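Local coordinates for beta-ketothiolase BktB (Ralstonia eutropha, PDB 4NZS), which condenses two acetyl-CoA molecules to acetoacetyl-CoA, or acetyl-CoA with propionyl-CoA to beta-ketovaleryl-CoA, the latter step supporting production of the copolymer PHBV, at residues 31-40 with 68-79. Sequence-based numbering, arbitrary orientation.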
loop_
_atom_site.group_PDB
_atom_site.type_symbol
_atom_site.label_atom_id
_atom_site.label_comp_id
_atom_site.label_asym_id
_atom_site.label_seq_id
_atom_site.Cartn_x
_atom_site.Cartn_y
_atom_site.Cartn_z
ATOM N N ALA A 31 13.474 0.738 16.402
ATOM C CA ALA A 31 13.981 0.580 15.060
ATOM C C ALA A 31 15.429 0.155 15.064
ATOM O O ALA A 31 16.168 0.473 15.961
ATOM C CB ALA A 31 13.777 1.845 14.238
ATOM N N PRO A 32 15.860 -0.561 14.038
ATOM C CA PRO A 32 17.244 -0.992 14.087
ATOM C C PRO A 32 18.203 0.158 14.339
ATOM O O PRO A 32 19.100 0.017 15.125
ATOM C CB PRO A 32 17.456 -1.588 12.683
ATOM C CG PRO A 32 16.118 -2.148 12.303
ATOM C CD PRO A 32 15.147 -1.128 12.871
ATOM N N ALA A 33 18.028 1.284 13.687
ATOM C CA ALA A 33 18.891 2.488 14.002
ATOM C C ALA A 33 19.008 2.717 15.508
ATOM O O ALA A 33 20.152 2.811 16.023
ATOM C CB ALA A 33 18.382 3.735 13.331
ATOM N N GLU A 34 17.884 2.651 16.234
ATOM C CA GLU A 34 17.944 2.871 17.693
ATOM C C GLU A 34 18.587 1.764 18.508
ATOM O O GLU A 34 19.454 2.040 19.329
ATOM C CB GLU A 34 16.581 3.257 18.262
ATOM C CG GLU A 34 16.226 4.730 18.008
ATOM C CD GLU A 34 16.656 5.242 16.650
ATOM O OE1 GLU A 34 17.884 5.423 16.424
ATOM O OE2 GLU A 34 15.789 5.449 15.776
ATOM N N LEU A 35 18.208 0.507 18.299
ATOM C CA LEU A 35 18.900 -0.574 18.969
ATOM C C LEU A 35 20.411 -0.385 18.765
ATOM O O LEU A 35 21.229 -0.504 19.679
ATOM C CB LEU A 35 18.505 -1.893 18.282
ATOM C CG LEU A 35 17.086 -2.381 18.287
ATOM C CD1 LEU A 35 17.074 -3.852 17.953
ATOM C CD2 LEU A 35 16.504 -2.190 19.660
ATOM N N GLY A 36 20.799 -0.109 17.527
ATOM C CA GLY A 36 22.216 -0.030 17.204
ATOM C C GLY A 36 22.913 1.153 17.821
ATOM O O GLY A 36 24.031 1.018 18.300
ATOM N N ALA A 37 22.275 2.323 17.832
ATOM C CA ALA A 37 22.946 3.495 18.365
ATOM C C ALA A 37 23.305 3.188 19.808
ATOM O O ALA A 37 24.420 3.464 20.260
ATOM C CB ALA A 37 22.028 4.710 18.282
ATOM N N LEU A 38 22.347 2.590 20.502
ATOM C CA LEU A 38 22.454 2.295 21.946
ATOM C C LEU A 38 23.688 1.476 22.202
ATOM O O LEU A 38 24.632 1.967 22.794
ATOM C CB LEU A 38 21.178 1.562 22.464
ATOM C CG LEU A 38 21.127 0.919 23.867
ATOM C CD1 LEU A 38 20.549 1.837 24.928
ATOM C CD2 LEU A 38 20.301 -0.359 23.881
ATOM N N VAL A 39 23.713 0.242 21.695
ATOM C CA VAL A 39 24.862 -0.645 21.930
ATOM C C VAL A 39 26.162 -0.041 21.453
ATOM O O VAL A 39 27.233 -0.456 21.854
ATOM C CB VAL A 39 24.733 -2.030 21.244
ATOM C CG1 VAL A 39 23.468 -2.745 21.709
ATOM C CG2 VAL A 39 24.785 -1.885 19.727
ATOM N N VAL A 40 26.109 0.909 20.563
ATOM C CA VAL A 40 27.353 1.560 20.227
ATOM C C VAL A 40 27.714 2.374 21.427
ATOM O O VAL A 40 28.814 2.225 21.951
ATOM C CB VAL A 40 27.249 2.441 19.019
ATOM C CG1 VAL A 40 28.535 3.250 18.846
ATOM C CG2 VAL A 40 26.976 1.590 17.795
ATOM N N ARG A 68 16.609 4.644 6.737
ATOM C CA ARG A 68 17.841 4.781 7.533
ATOM C C ARG A 68 18.688 3.567 7.403
ATOM O O ARG A 68 19.895 3.657 7.343
ATOM C CB ARG A 68 17.541 5.004 8.986
ATOM C CG ARG A 68 16.921 6.369 9.195
ATOM C CD ARG A 68 15.876 6.312 10.302
ATOM N NE ARG A 68 16.489 6.702 11.530
ATOM C CZ ARG A 68 16.077 6.376 12.736
ATOM N NH1 ARG A 68 15.016 5.615 12.921
ATOM N NH2 ARG A 68 16.791 6.823 13.771
ATOM N N ASP A 69 18.034 2.417 7.339
ATOM C CA ASP A 69 18.729 1.147 7.254
ATOM C C ASP A 69 19.636 1.062 6.018
ATOM O O ASP A 69 20.640 0.395 6.067
ATOM C CB ASP A 69 17.700 0.027 7.352
ATOM C CG ASP A 69 16.924 0.046 8.718
ATOM O OD1 ASP A 69 17.261 0.835 9.617
ATOM O OD2 ASP A 69 15.973 -0.721 8.886
ATOM N N MET A 70 19.319 1.788 4.937
ATOM C CA MET A 70 20.283 1.983 3.838
ATOM C C MET A 70 21.567 2.641 4.314
ATOM O O MET A 70 22.648 2.313 3.795
ATOM C CB MET A 70 19.719 2.843 2.726
ATOM C CG MET A 70 18.751 2.105 1.852
ATOM S SD MET A 70 17.646 3.190 0.972
ATOM C CE MET A 70 17.192 1.997 -0.262
ATOM N N TYR A 71 21.407 3.586 5.259
ATOM C CA TYR A 71 22.500 4.280 5.929
ATOM C C TYR A 71 22.869 3.779 7.309
ATOM O O TYR A 71 23.633 4.437 8.003
ATOM C CB TYR A 71 22.142 5.762 6.102
ATOM C CG TYR A 71 21.926 6.559 4.831
ATOM C CD1 TYR A 71 20.680 6.605 4.226
ATOM C CD2 TYR A 71 22.967 7.263 4.235
ATOM C CE1 TYR A 71 20.464 7.312 3.052
ATOM C CE2 TYR A 71 22.761 8.001 3.077
ATOM C CZ TYR A 71 21.505 8.012 2.486
ATOM O OH TYR A 71 21.278 8.742 1.347
ATOM N N LEU A 72 22.369 2.615 7.695
ATOM C CA LEU A 72 22.321 2.152 9.083
ATOM C C LEU A 72 23.548 2.233 9.936
ATOM O O LEU A 72 23.485 2.528 11.172
ATOM C CB LEU A 72 21.960 0.689 9.043
ATOM C CG LEU A 72 21.685 -0.164 10.283
ATOM C CD1 LEU A 72 22.954 -0.775 10.750
ATOM C CD2 LEU A 72 20.955 0.554 11.417
ATOM N N GLY A 73 24.670 1.827 9.340
ATOM C CA GLY A 73 25.922 1.808 10.097
ATOM C C GLY A 73 26.458 3.200 10.445
ATOM O O GLY A 73 27.167 3.372 11.399
ATOM N N ARG A 74 26.162 4.182 9.629
ATOM C CA ARG A 74 26.559 5.543 9.928
ATOM C C ARG A 74 25.612 6.073 10.955
ATOM O O ARG A 74 26.024 6.822 11.829
ATOM C CB ARG A 74 26.530 6.372 8.665
ATOM C CG ARG A 74 26.761 7.871 8.812
ATOM C CD ARG A 74 28.220 8.260 8.769
ATOM N NE ARG A 74 28.335 9.696 8.555
ATOM C CZ ARG A 74 29.468 10.387 8.638
ATOM N NH1 ARG A 74 30.620 9.789 8.920
ATOM N NH2 ARG A 74 29.446 11.697 8.454
ATOM N N VAL A 75 24.342 5.687 10.901
ATOM C CA VAL A 75 23.393 6.208 11.899
ATOM C C VAL A 75 23.628 5.575 13.271
ATOM O O VAL A 75 23.443 6.230 14.308
ATOM C CB VAL A 75 21.904 5.989 11.500
ATOM C CG1 VAL A 75 20.983 6.403 12.650
ATOM C CG2 VAL A 75 21.524 6.781 10.269
ATOM N N ALA A 76 23.945 4.293 13.306
ATOM C CA ALA A 76 24.183 3.680 14.592
ATOM C C ALA A 76 25.405 4.303 15.192
ATOM O O ALA A 76 25.438 4.598 16.374
ATOM C CB ALA A 76 24.355 2.185 14.473
ATOM N N ALA A 77 26.422 4.493 14.374
ATOM C CA ALA A 77 27.639 5.074 14.878
ATOM C C ALA A 77 27.455 6.499 15.327
ATOM O O ALA A 77 27.748 6.841 16.444
ATOM C CB ALA A 77 28.690 5.034 13.786
ATOM N N VAL A 78 26.889 7.310 14.459
ATOM C CA VAL A 78 26.754 8.724 14.735
ATOM C C VAL A 78 25.769 8.993 15.857
ATOM O O VAL A 78 25.956 9.877 16.670
ATOM C CB VAL A 78 26.460 9.524 13.474
ATOM C CG1 VAL A 78 26.455 10.999 13.789
ATOM C CG2 VAL A 78 27.502 9.206 12.423
ATOM N N ASN A 79 24.705 8.219 15.875
ATOM C CA ASN A 79 23.725 8.353 16.942
ATOM C C ASN A 79 24.222 7.927 18.303
ATOM O O ASN A 79 23.601 8.277 19.301
ATOM C CB ASN A 79 22.486 7.514 16.686
ATOM C CG ASN A 79 21.471 8.217 15.833
ATOM O OD1 ASN A 79 21.740 9.280 15.276
ATOM N ND2 ASN A 79 20.271 7.627 15.742
#
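Gly-36, Ala-37 and Ala-76 let two helices of the N-terminal half of the thiolase fold pack at close range: the segment axes approach to 7.4 Å, crossing at -46°. The CA atoms of Ala-37 and Ala-76 are 4.0 Å apart, a distance possible because small residues face each other here. The bump is Ala-76 CB, seated against the bare backbone of Gly-36, 3.8 Å from Gly-36 C; Ala-37 CA in turn points its hydrogen at Ala-76 O, a nearly straight CA-H...O contact (166° at the hydrogen). Larger side chains close the crossing beyond this point. Val-40 lays CG2 against Ala-76 O, while toward the start of helix 32-40 Leu-72, with CG anti to the backbone N (chi1 -175°), sends CD2 up to the backbone of Ala-33. Val-40, Leu-72 and Ala-76 also touch Phe-59 of strand 57-60, which places the pair on the mixed sheet. Farther out, Ala-33 CB fits between Val-75 CG1, 3.8 Å away, and the Arg-68 guanidinium, standing 3.5 Å above the centre of that plane. Pro-32 meets the Asp-69 carboxylate at about a right angle, with CG close to OD2, an oxygen that accepts a hydrogen bond from Thr-65 N. The solvent-facing flank carries the charges. Bends at chi2 and chi3 bring the Arg-68 guanidinium to Glu-34, and a Glu-66 salt bridge to NH1 probably helps hold it there. Asn-79 ND2 adds a weak bond to Glu-34 OE1. The other carboxylate oxygen, Glu-34 OE2, completes a salt bridge with Arg-68, accepting hydrogen bonds from both end nitrogens through its syn lone pair, close to the guanidinium plane, NH2 at 2.6 Å and NH1 at 3.0 Å.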